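PDB 2YEQ: alkaline phosphatase D from Bacillus subtilis, which hydrolyses phosphate esters, acting as an alkaline phosphatase and phosphodiesterase with iron and calcium in its active site. Local coordinates for residues T133-M138 / F202-T207; A139-D144 / Y442-V447; T207-E212 / T378-A383. All blocks are in the same frame, centred on the assembly; numbering follows the deposited sequence.

Contact 1 of 3, residues T133-M138 / F202-T207; sequences TAYKHM and FPWVVT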
loop_
_atom_site.group_PDB
_atom_site.type_symbol
_atom_site.label_atom_id
_atom_site.label_comp_id
_atom_site.label_asym_id
_atom_site.label_seq_id
_atom_site.Cartn_x
_atom_site.Cartn_y
_atom_site.Cartn_z
ATOM N N THR A 133 -7.589 -14.345 -2.370
ATOM C CA THR A 133 -9.052 -14.254 -2.320
ATOM C C THR A 133 -9.529 -12.821 -2.062
ATOM O O THR A 133 -10.536 -12.379 -2.629
ATOM C CB THR A 133 -9.568 -15.160 -1.232
ATOM O OG1 THR A 133 -8.855 -16.398 -1.294
ATOM C CG2 THR A 133 -11.108 -15.400 -1.364
ATOM N N ALA A 134 -8.794 -12.060 -1.237
ATOM C CA ALA A 134 -9.174 -10.668 -0.994
ATOM C C ALA A 134 -9.347 -9.887 -2.279
ATOM O O ALA A 134 -10.271 -9.067 -2.390
ATOM C CB ALA A 134 -8.161 -9.932 -0.041
ATOM N N TYR A 135 -8.455 -10.103 -3.253
ATOM C CA TYR A 135 -8.531 -9.370 -4.507
ATOM C C TYR A 135 -9.652 -9.867 -5.438
ATOM O O TYR A 135 -10.174 -9.099 -6.243
ATOM C CB TYR A 135 -7.196 -9.396 -5.242
ATOM C CG TYR A 135 -6.145 -8.463 -4.678
ATOM C CD1 TYR A 135 -6.400 -7.108 -4.566
ATOM C CD2 TYR A 135 -4.903 -8.935 -4.261
ATOM C CE1 TYR A 135 -5.462 -6.234 -4.060
ATOM C CE2 TYR A 135 -3.929 -8.056 -3.753
ATOM C CZ TYR A 135 -4.210 -6.710 -3.653
ATOM O OH TYR A 135 -3.303 -5.794 -3.169
ATOM N N LYS A 136 -10.000 -11.134 -5.338
ATOM C CA LYS A 136 -11.184 -11.660 -6.043
ATOM C C LYS A 136 -12.398 -10.872 -5.590
ATOM O O LYS A 136 -13.146 -10.358 -6.412
ATOM C CB LYS A 136 -11.387 -13.138 -5.742
ATOM C CG LYS A 136 -12.448 -13.786 -6.635
ATOM C CD LYS A 136 -12.637 -15.238 -6.273
ATOM C CE LYS A 136 -13.606 -15.938 -7.229
ATOM N NZ LYS A 136 -12.936 -16.412 -8.471
ATOM N N HIS A 137 -12.565 -10.741 -4.273
ATOM C CA HIS A 137 -13.646 -9.918 -3.718
ATOM C C HIS A 137 -13.528 -8.436 -4.055
ATOM O O HIS A 137 -14.540 -7.790 -4.380
ATOM C CB HIS A 137 -13.754 -10.110 -2.198
ATOM C CG HIS A 137 -14.120 -11.504 -1.793
ATOM N ND1 HIS A 137 -15.315 -12.098 -2.159
ATOM C CD2 HIS A 137 -13.447 -12.425 -1.065
ATOM C CE1 HIS A 137 -15.369 -13.316 -1.647
ATOM N NE2 HIS A 137 -14.246 -13.544 -0.982
ATOM N N MET A 138 -12.315 -7.873 -4.008
ATOM C CA MET A 138 -12.171 -6.471 -4.277
ATOM C C MET A 138 -12.587 -6.134 -5.695
ATOM O O MET A 138 -13.165 -5.075 -5.932
ATOM C CB MET A 138 -10.729 -6.001 -4.060
ATOM C CG MET A 138 -10.568 -4.507 -4.074
ATOM S SD MET A 138 -8.841 -3.962 -4.070
ATOM C CE MET A 138 -8.427 -4.512 -2.432
ATOM N N PHE A 202 -9.858 -1.333 -11.719
ATOM C CA PHE A 202 -9.789 0.037 -11.167
ATOM C C PHE A 202 -8.420 0.692 -11.398
ATOM O O PHE A 202 -7.428 -0.002 -11.474
ATOM C CB PHE A 202 -9.946 0.020 -9.643
ATOM C CG PHE A 202 -10.946 -0.940 -9.118
ATOM C CD1 PHE A 202 -12.310 -0.670 -9.230
ATOM C CD2 PHE A 202 -10.554 -2.062 -8.436
ATOM C CE1 PHE A 202 -13.239 -1.532 -8.715
ATOM C CE2 PHE A 202 -11.492 -2.938 -7.913
ATOM C CZ PHE A 202 -12.846 -2.667 -8.073
ATOM N N PRO A 203 -8.365 2.015 -11.442
ATOM C CA PRO A 203 -7.077 2.712 -11.371
ATOM C C PRO A 203 -6.512 2.616 -9.971
ATOM O O PRO A 203 -7.276 2.719 -9.004
ATOM C CB PRO A 203 -7.430 4.159 -11.687
ATOM C CG PRO A 203 -8.874 4.285 -11.346
ATOM C CD PRO A 203 -9.499 2.950 -11.464
ATOM N N TRP A 204 -5.193 2.410 -9.873
ATOM C CA TRP A 204 -4.499 2.262 -8.603
ATOM C C TRP A 204 -3.546 3.446 -8.372
ATOM O O TRP A 204 -2.927 3.974 -9.319
ATOM C CB TRP A 204 -3.681 0.982 -8.550
ATOM C CG TRP A 204 -4.454 -0.292 -8.364
ATOM C CD1 TRP A 204 -5.641 -0.630 -8.960
ATOM C CD2 TRP A 204 -4.080 -1.420 -7.562
ATOM N NE1 TRP A 204 -6.024 -1.873 -8.568
ATOM C CE2 TRP A 204 -5.085 -2.391 -7.720
ATOM C CE3 TRP A 204 -2.994 -1.695 -6.711
ATOM C CZ2 TRP A 204 -5.043 -3.606 -7.075
ATOM C CZ3 TRP A 204 -2.952 -2.880 -6.069
ATOM C CH2 TRP A 204 -3.957 -3.847 -6.256
ATOM N N VAL A 205 -3.439 3.838 -7.100
ATOM C CA VAL A 205 -2.455 4.789 -6.612
ATOM C C VAL A 205 -1.597 4.010 -5.630
ATOM O O VAL A 205 -2.038 3.648 -4.535
ATOM C CB VAL A 205 -3.110 6.017 -5.966
ATOM C CG1 VAL A 205 -2.051 7.046 -5.479
ATOM C CG2 VAL A 205 -4.021 6.694 -6.997
ATOM N N VAL A 206 -0.367 3.694 -6.036
ATOM C CA VAL A 206 0.486 2.851 -5.211
ATOM C C VAL A 206 1.578 3.672 -4.511
ATOM O O VAL A 206 2.069 4.671 -5.047
ATOM C CB VAL A 206 1.140 1.714 -6.076
ATOM C CG1 VAL A 206 0.041 0.817 -6.709
ATOM C CG2 VAL A 206 2.030 2.320 -7.175
ATOM N N THR A 207 1.954 3.219 -3.318
ATOM C CA THR A 207 3.170 3.675 -2.654
ATOM C C THR A 207 3.744 2.494 -1.924
ATOM O O THR A 207 3.012 1.559 -1.600
ATOM C CB THR A 207 2.918 4.874 -1.720
ATOM O OG1 THR A 207 4.173 5.336 -1.224
ATOM C CG2 THR A 207 1.921 4.508 -0.551
#
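Met138 and Phe202 meet through a backbone oxygen and a ring edge. Phe202 CZ lies 3.2 Å from Met138 O, nearly in the plane of the ring, and Phe202 CE2 stands only slightly farther from the same oxygen at 3.4 Å. The slightly positive rim of the ring faces the carbonyl oxygen, a weak polar approach and not a hydrogen bond. Met138 adds an apolar touch of its own, CG to Phe202 CE2 at 4.2 Å. With CG of Phe202 anti to its carbonyl carbon (chi1 -39°), the ring reaches across to the last turn of the helix.

Trp204, two residues further on and within strand 203-206, turns the far corner of its indole to the other touching residue of the helix, Tyr135. Its CH2 sits 3.6 Å from Tyr135 CE1 and 3.7 Å from Tyr135 OH, so the CH2 corner, with CZ2 and CZ3 next to it, meets the CE1-OH end of the phenol. The two rings cross obliquely, their planes 33° apart. Both polar ends look outside the pair: Tyr135 OH bonds to Gln125 OE1, and Trp204 NE1 to Ala198 O of helix 193-201, while His199 stacks on the indole. Replacing Tyr135 with an alanine would probably leave the CH2 corner of Trp204 without its cover and Gln125 OE1 without this hydroxyl partner.

The example illustrates how a helix packs on the parallel strands of a mixed sheet: helix 133-138 connects strand 117-122 to strand 145-148 in a beta-alpha-beta crossover, and here Tyr135 reaches the next parallel strand, 203-206, and Met138 the residue leading into it. No hydrogen bond joins the segments, which implies an interface held mainly by apolar and ring contacts, with one carbonyl at a ring edge and the hydroxyl and indole N-H fixed by residues round about.

Contact 2 of 3, residues A139-D144 / Y442-V447; sequences AKEKLD and YVRCTV. With EDO (1,2-ethanediol), chain B.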
loop_
_atom_site.group_PDB
_atom_site.type_symbol
_atom_site.label_atom_id
_atom_site.label_comp_id
_atom_site.label_asym_id
_atom_site.label_seq_id
_atom_site.Cartn_x
_atom_site.Cartn_y
_atom_site.Cartn_z
ATOM N N ALA A 139 -12.268 -7.027 -6.633
ATOM C CA ALA A 139 -12.553 -6.806 -8.058
ATOM C C ALA A 139 -14.067 -6.690 -8.324
ATOM O O ALA A 139 -14.460 -6.212 -9.363
ATOM C CB ALA A 139 -11.952 -7.926 -8.907
ATOM N N LYS A 140 -14.888 -7.155 -7.391
ATOM C CA LYS A 140 -16.358 -7.047 -7.514
ATOM C C LYS A 140 -16.931 -5.784 -6.847
ATOM O O LYS A 140 -18.140 -5.542 -6.924
ATOM C CB LYS A 140 -17.006 -8.294 -6.921
ATOM C CG LYS A 140 -16.640 -9.583 -7.671
ATOM C CD LYS A 140 -16.995 -10.803 -6.859
ATOM C CE LYS A 140 -17.244 -12.041 -7.727
ATOM N NZ LYS A 140 -17.082 -13.298 -6.926
ATOM N N GLU A 141 -16.075 -4.976 -6.207
ATOM C CA GLU A 141 -16.525 -3.774 -5.511
ATOM C C GLU A 141 -16.755 -2.684 -6.525
ATOM O O GLU A 141 -16.169 -2.696 -7.599
ATOM C CB GLU A 141 -15.479 -3.259 -4.481
ATOM C CG GLU A 141 -15.102 -4.232 -3.353
ATOM C CD GLU A 141 -16.019 -4.166 -2.139
ATOM O OE1 GLU A 141 -17.061 -3.469 -2.184
ATOM O OE2 GLU A 141 -15.695 -4.818 -1.133
ATOM N N LYS A 142 -17.587 -1.709 -6.174
ATOM C CA LYS A 142 -17.772 -0.548 -7.024
ATOM C C LYS A 142 -16.924 0.580 -6.486
ATOM O O LYS A 142 -17.335 1.269 -5.574
ATOM C CB LYS A 142 -19.248 -0.126 -7.070
ATOM C CG LYS A 142 -20.084 -0.943 -8.055
ATOM C CD LYS A 142 -21.011 -1.941 -7.362
ATOM C CE LYS A 142 -20.994 -3.334 -8.031
ATOM N NZ LYS A 142 -21.700 -3.361 -9.350
ATOM N N LEU A 143 -15.744 0.781 -7.063
ATOM C CA LEU A 143 -14.786 1.751 -6.526
ATOM C C LEU A 143 -14.390 2.732 -7.585
ATOM O O LEU A 143 -14.354 2.383 -8.771
ATOM C CB LEU A 143 -13.527 1.018 -6.034
ATOM C CG LEU A 143 -13.713 -0.188 -5.133
ATOM C CD1 LEU A 143 -12.347 -0.881 -4.940
ATOM C CD2 LEU A 143 -14.365 0.219 -3.793
ATOM N N ASP A 144 -14.066 3.946 -7.160
ATOM C CA ASP A 144 -13.467 4.951 -8.015
ATOM C C ASP A 144 -11.941 4.746 -8.163
ATOM O O ASP A 144 -11.373 5.080 -9.192
ATOM C CB ASP A 144 -13.716 6.340 -7.446
ATOM C CG ASP A 144 -15.221 6.698 -7.384
ATOM O OD1 ASP A 144 -15.846 6.749 -8.464
ATOM O OD2 ASP A 144 -15.743 6.938 -6.266
ATOM N N TYR A 442 -9.144 -6.140 3.436
ATOM C CA TYR A 442 -8.842 -4.794 2.982
ATOM C C TYR A 442 -9.904 -3.860 3.540
ATOM O O TYR A 442 -10.805 -4.304 4.237
ATOM C CB TYR A 442 -8.817 -4.704 1.447
ATOM C CG TYR A 442 -10.113 -5.092 0.753
ATOM C CD1 TYR A 442 -11.122 -4.154 0.508
ATOM C CD2 TYR A 442 -10.316 -6.387 0.337
ATOM C CE1 TYR A 442 -12.308 -4.522 -0.130
ATOM C CE2 TYR A 442 -11.471 -6.771 -0.292
ATOM C CZ TYR A 442 -12.474 -5.846 -0.511
ATOM O OH TYR A 442 -13.608 -6.266 -1.161
ATOM N N VAL A 443 -9.745 -2.575 3.299
ATOM C CA VAL A 443 -10.618 -1.543 3.862
ATOM C C VAL A 443 -11.261 -0.789 2.724
ATOM O O VAL A 443 -10.617 -0.446 1.728
ATOM C CB VAL A 443 -9.849 -0.571 4.808
ATOM C CG1 VAL A 443 -10.778 0.466 5.375
ATOM C CG2 VAL A 443 -9.141 -1.352 5.909
ATOM N N ARG A 444 -12.583 -0.610 2.815
ATOM C CA ARG A 444 -13.325 0.157 1.818
ATOM C C ARG A 444 -13.830 1.466 2.423
ATOM O O ARG A 444 -14.507 1.456 3.451
ATOM C CB ARG A 444 -14.531 -0.671 1.329
ATOM C CG ARG A 444 -15.361 0.015 0.264
ATOM C CD ARG A 444 -16.550 -0.871 -0.158
ATOM N NE ARG A 444 -17.490 -1.045 0.930
ATOM C CZ ARG A 444 -18.362 -2.048 1.070
ATOM N NH1 ARG A 444 -18.460 -3.026 0.178
ATOM N NH2 ARG A 444 -19.162 -2.068 2.124
ATOM N N CYS A 445 -13.516 2.583 1.789
ATOM C CA CYS A 445 -13.898 3.880 2.314
ATOM C C CYS A 445 -14.952 4.541 1.409
ATOM O O CYS A 445 -14.812 4.553 0.191
ATOM C CB CYS A 445 -12.674 4.780 2.479
ATOM S SG CYS A 445 -11.584 4.193 3.847
ATOM N N THR A 446 -15.984 5.116 2.035
ATOM C CA THR A 446 -17.004 5.896 1.329
ATOM C C THR A 446 -17.055 7.277 1.921
ATOM O O THR A 446 -17.268 7.445 3.113
ATOM C CB THR A 446 -18.385 5.243 1.452
ATOM O OG1 THR A 446 -18.309 3.885 1.001
ATOM C CG2 THR A 446 -19.406 6.003 0.613
ATOM N N VAL A 447 -16.793 8.269 1.100
ATOM C CA VAL A 447 -16.573 9.605 1.573
ATOM C C VAL A 447 -17.615 10.544 1.009
ATOM O O VAL A 447 -17.829 10.571 -0.198
ATOM C CB VAL A 447 -15.191 10.114 1.136
ATOM C CG1 VAL A 447 -14.921 11.530 1.711
ATOM C CG2 VAL A 447 -14.107 9.090 1.564
HETATM C C1 EDO B . -13.496 1.652 -12.720
HETATM O O1 EDO B . -12.230 1.478 -13.342
HETATM C C2 EDO B . -13.411 2.754 -11.683
HETATM O O2 EDO B . -14.756 3.114 -11.351
#
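Glu141 folds back at chi2 (-87°), and this bend carries its carboxylate between Tyr442 and Arg444 on the facing strand. Tyr442 answers from the crowded position, CG lying between backbone N and carbonyl carbon (chi1 59°), which extends the phenol toward the loop; Arg444 runs out straight and then bends at its third torsion.

The carboxylate divides its two oxygens between these partners. Glu141 OE2 accepts the hydroxyl proton of Tyr442 OH in a short bond of 2.5 Å, through its anti lone pair and near the plane of the phenol. Glu141 OE1 takes Arg444 NH1 at 2.8 Å through the syn lone pair, in a salt bridge that is fairly straight at 163°. This oxygen lies in the guanidinium plane, yet the plane of the carboxylate stands almost perpendicular both to it and to the phenol ring, so the bridge is made by one nitrogen to one oxygen, not as a paired, coplanar one. Arg457 NE forms a second salt bridge to Glu141 OE2, and Arg444 NH2 pairs with Asp455, so the buried carboxylate sits in a small network of charges that probably favours its ionised form. Beside the bridge the two segments also touch through carbon, Leu143 CD2 to Arg444 CG at 4.2 Å. On the loop itself, Leu143 O receives a hydrogen bond from O2 of an ethanediol at 2.7 Å, a molecule probably left from crystallisation.

Segment 139-144 is the loop that leaves helix 133-138 and leads into strand 145-148, while Tyr442 and Arg444 belong to strand 440-448, antiparallel to strands 117-122 and 451-459 on its two sides. Tyr442 also packs on His137 and Met138 of the helix, and Leu143 on Thr118 and Ala120 of strand 117-122.

Contact 3 of 3, residues T207-E212 / T378-A383; sequences TWDDHE and TGDVHA. With CA (calcium ion), chain C; CA (calcium ion), chain D; FE (Fe (III) ion), chain E; EDO (1,2-ethanediol), chain U.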
loop_
_atom_site.group_PDB
_atom_site.type_symbol
_atom_site.label_atom_id
_atom_site.label_comp_id
_atom_site.label_asym_id
_atom_site.label_seq_id
_atom_site.Cartn_x
_atom_site.Cartn_y
_atom_site.Cartn_z
ATOM N N THR A 207 1.954 3.219 -3.318
ATOM C CA THR A 207 3.170 3.675 -2.654
ATOM C C THR A 207 3.744 2.494 -1.924
ATOM O O THR A 207 3.012 1.559 -1.600
ATOM C CB THR A 207 2.918 4.874 -1.720
ATOM O OG1 THR A 207 4.173 5.336 -1.224
ATOM C CG2 THR A 207 1.921 4.508 -0.551
ATOM N N TRP A 208 5.060 2.476 -1.717
ATOM C CA TRP A 208 5.726 1.263 -1.220
ATOM C C TRP A 208 5.960 1.383 0.271
ATOM O O TRP A 208 5.854 2.466 0.823
ATOM C CB TRP A 208 7.073 1.042 -1.939
ATOM C CG TRP A 208 7.961 2.227 -2.017
ATOM C CD1 TRP A 208 8.205 3.155 -1.043
ATOM C CD2 TRP A 208 8.752 2.615 -3.148
ATOM N NE1 TRP A 208 9.094 4.103 -1.513
ATOM C CE2 TRP A 208 9.447 3.789 -2.795
ATOM C CE3 TRP A 208 8.954 2.067 -4.418
ATOM C CZ2 TRP A 208 10.306 4.440 -3.674
ATOM C CZ3 TRP A 208 9.799 2.713 -5.294
ATOM C CH2 TRP A 208 10.481 3.891 -4.913
ATOM N N ASP A 209 6.292 0.274 0.905
ATOM C CA ASP A 209 6.845 0.285 2.254
ATOM C C ASP A 209 8.210 -0.416 2.189
ATOM O O ASP A 209 8.961 -0.169 1.233
ATOM C CB ASP A 209 5.902 -0.344 3.298
ATOM C CG ASP A 209 6.346 -0.055 4.745
ATOM O OD1 ASP A 209 6.858 1.074 5.010
ATOM O OD2 ASP A 209 6.223 -0.995 5.610
ATOM N N ASP A 210 8.542 -1.268 3.148
ATOM C CA ASP A 210 9.927 -1.805 3.224
ATOM C C ASP A 210 10.184 -2.995 2.331
ATOM O O ASP A 210 11.254 -3.080 1.728
ATOM C CB ASP A 210 10.383 -2.137 4.660
ATOM C CG ASP A 210 9.394 -2.958 5.444
ATOM O OD1 ASP A 210 8.172 -2.948 5.109
ATOM O OD2 ASP A 210 9.820 -3.625 6.418
ATOM N N HIS A 211 9.213 -3.910 2.236
ATOM C CA HIS A 211 9.454 -5.181 1.595
ATOM C C HIS A 211 9.553 -5.151 0.077
ATOM O O HIS A 211 9.995 -6.137 -0.520
ATOM C CB HIS A 211 8.470 -6.222 2.074
ATOM C CG HIS A 211 8.753 -6.737 3.451
ATOM N ND1 HIS A 211 9.834 -7.549 3.739
ATOM C CD2 HIS A 211 8.057 -6.609 4.607
ATOM C CE1 HIS A 211 9.778 -7.910 5.011
ATOM N NE2 HIS A 211 8.722 -7.336 5.565
ATOM N N GLU A 212 9.214 -4.020 -0.546
ATOM C CA GLU A 212 9.558 -3.819 -1.941
ATOM C C GLU A 212 11.102 -3.784 -2.156
ATOM O O GLU A 212 11.557 -3.912 -3.289
ATOM C CB GLU A 212 8.972 -2.519 -2.440
ATOM C CG GLU A 212 7.482 -2.645 -2.774
ATOM C CD GLU A 212 6.512 -2.319 -1.631
ATOM O OE1 GLU A 212 6.894 -2.222 -0.431
ATOM O OE2 GLU A 212 5.296 -2.183 -1.970
ATOM N N THR A 378 -3.248 3.557 6.633
ATOM C CA THR A 378 -2.059 2.857 7.086
ATOM C C THR A 378 -2.103 1.363 6.762
ATOM O O THR A 378 -3.171 0.779 6.717
ATOM C CB THR A 378 -1.976 2.972 8.614
ATOM O OG1 THR A 378 -1.997 4.342 8.967
ATOM C CG2 THR A 378 -0.771 2.283 9.163
ATOM N N GLY A 379 -0.937 0.742 6.556
ATOM C CA GLY A 379 -0.841 -0.701 6.482
ATOM C C GLY A 379 0.173 -1.214 7.485
ATOM O O GLY A 379 0.114 -0.875 8.659
ATOM N N ASP A 380 1.067 -2.082 7.013
ATOM C CA ASP A 380 2.286 -2.551 7.726
ATOM C C ASP A 380 2.092 -3.539 8.852
ATOM O O ASP A 380 2.865 -4.496 8.973
ATOM C CB ASP A 380 3.179 -1.374 8.176
ATOM C CG ASP A 380 4.519 -1.852 8.788
ATOM O OD1 ASP A 380 5.380 -2.407 8.042
ATOM O OD2 ASP A 380 4.657 -1.697 10.028
ATOM N N VAL A 381 1.041 -3.362 9.649
ATOM C CA VAL A 381 0.923 -4.085 10.911
ATOM C C VAL A 381 0.135 -5.374 10.842
ATOM O O VAL A 381 0.034 -6.084 11.828
ATOM C CB VAL A 381 0.424 -3.148 12.078
ATOM C CG1 VAL A 381 1.304 -1.873 12.146
ATOM C CG2 VAL A 381 -1.078 -2.822 11.949
ATOM N N HIS A 382 -0.366 -5.710 9.661
ATOM C CA HIS A 382 -0.972 -7.034 9.407
ATOM C C HIS A 382 -2.208 -7.303 10.293
ATOM O O HIS A 382 -2.480 -8.423 10.680
ATOM C CB HIS A 382 0.052 -8.168 9.563
ATOM C CG HIS A 382 1.267 -8.048 8.670
ATOM N ND1 HIS A 382 2.345 -8.897 8.797
ATOM C CD2 HIS A 382 1.570 -7.210 7.651
ATOM C CE1 HIS A 382 3.265 -8.581 7.901
ATOM N NE2 HIS A 382 2.831 -7.564 7.186
ATOM N N ALA A 383 -2.931 -6.249 10.617
ATOM C CA ALA A 383 -4.162 -6.341 11.409
ATOM C C ALA A 383 -4.881 -5.017 11.293
ATOM O O ALA A 383 -4.305 -3.979 10.935
ATOM C CB ALA A 383 -3.883 -6.713 12.883
HETATM CA CA CA C . 5.975 -3.259 5.923
HETATM CA CA CA D . 9.038 -4.757 8.240
HETATM FE FE FE E . 3.873 -6.574 5.552
HETATM C C1 EDO U . 3.640 -13.115 11.599
HETATM O O1 EDO U . 3.830 -14.308 10.803
HETATM C C2 EDO U . 3.660 -11.861 10.721
HETATM O O2 EDO U . 2.508 -11.015 10.918
HETATM O O HOH W 1 7.878 -2.846 9.003
HETATM O O HOH W 2 3.755 -2.633 4.786
HETATM O O HOH W 3 8.344 -5.984 9.968
#
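Two carboxylate oxygens, Asp209 OD2 and Asp380 OD1, stand 2.9 Å apart with no hydrogen bond between them, an approach that would be unfavourable were a cation not shared. In this calcineurin-like metallophosphatase fold the cation is a calcium ion of the active site, and the loops after strands 203-206 and 374-378 deliver three of its four protein ligands. Calcium takes Asp209 OD2 at 2.3 Å, Asp210 OD1 at 2.4 Å and Asp380 OD1 at 2.4 Å, together with a water. Asp151 completes the protein ligands and, because it also binds the iron, joins the two metal sites.

Asp209 and Asp380 arrive from different loops by similar means, each holding CG opposite its backbone nitrogen (chi1 -167° and -174°). Their side chains cross at about a right angle, the carboxylate planes are nearly perpendicular, and each gives one oxygen to the ion. The other oxygen of Asp209, OD1, forms a salt bridge with Arg279, while its backbone N donates to Glu212 OE1 at 2.9 Å, a bond that probably steadies the loop carrying it. Asp210 spans two ions: its OD2 binds the second calcium at 2.3 Å, with Asn215 and Asn216 among the other ligands. A water on that second calcium lies within hydrogen-bonding distance of Asp380 OD1, a further link between the two calcium sites. A phosphate ion, probably from the crystallisation liquor, lies beside Asp380, consistent with a pocket for phosphate esters.

Across the site the iron is held by His382, Cys124, Tyr154 and Asp151. The imidazole divides its work between its two nitrogens: His382 NE2 binds iron at 2.2 Å, and His382 ND1 points the other way, donating to O2 of an ethanediol, probably another crystallisation molecule, at 3.0 Å and a nearly straight 175°.

In the fold
Following the chain from the N terminus, strand 117-122 gives way to helix 133-138, where contact 1 opens, and the loop 139-144 at once opens contact 2. Contact 1 closes first, when strand 203-206 returns beside 145-148 in the large mixed sheet. Since contact 2 is still open, the two cross, and they touch each other directly. At Thr207 the chain passes from contact 1 into contact 3, which closes at 378-383 after strand 374-378 of a second mixed sheet, wholly within the span of contact 2. Strand 440-448 then closes contact 2. Contacts 1 and 2 fasten helix and loop to one sheet; contact 3 brings loops of both sheets together at the metals.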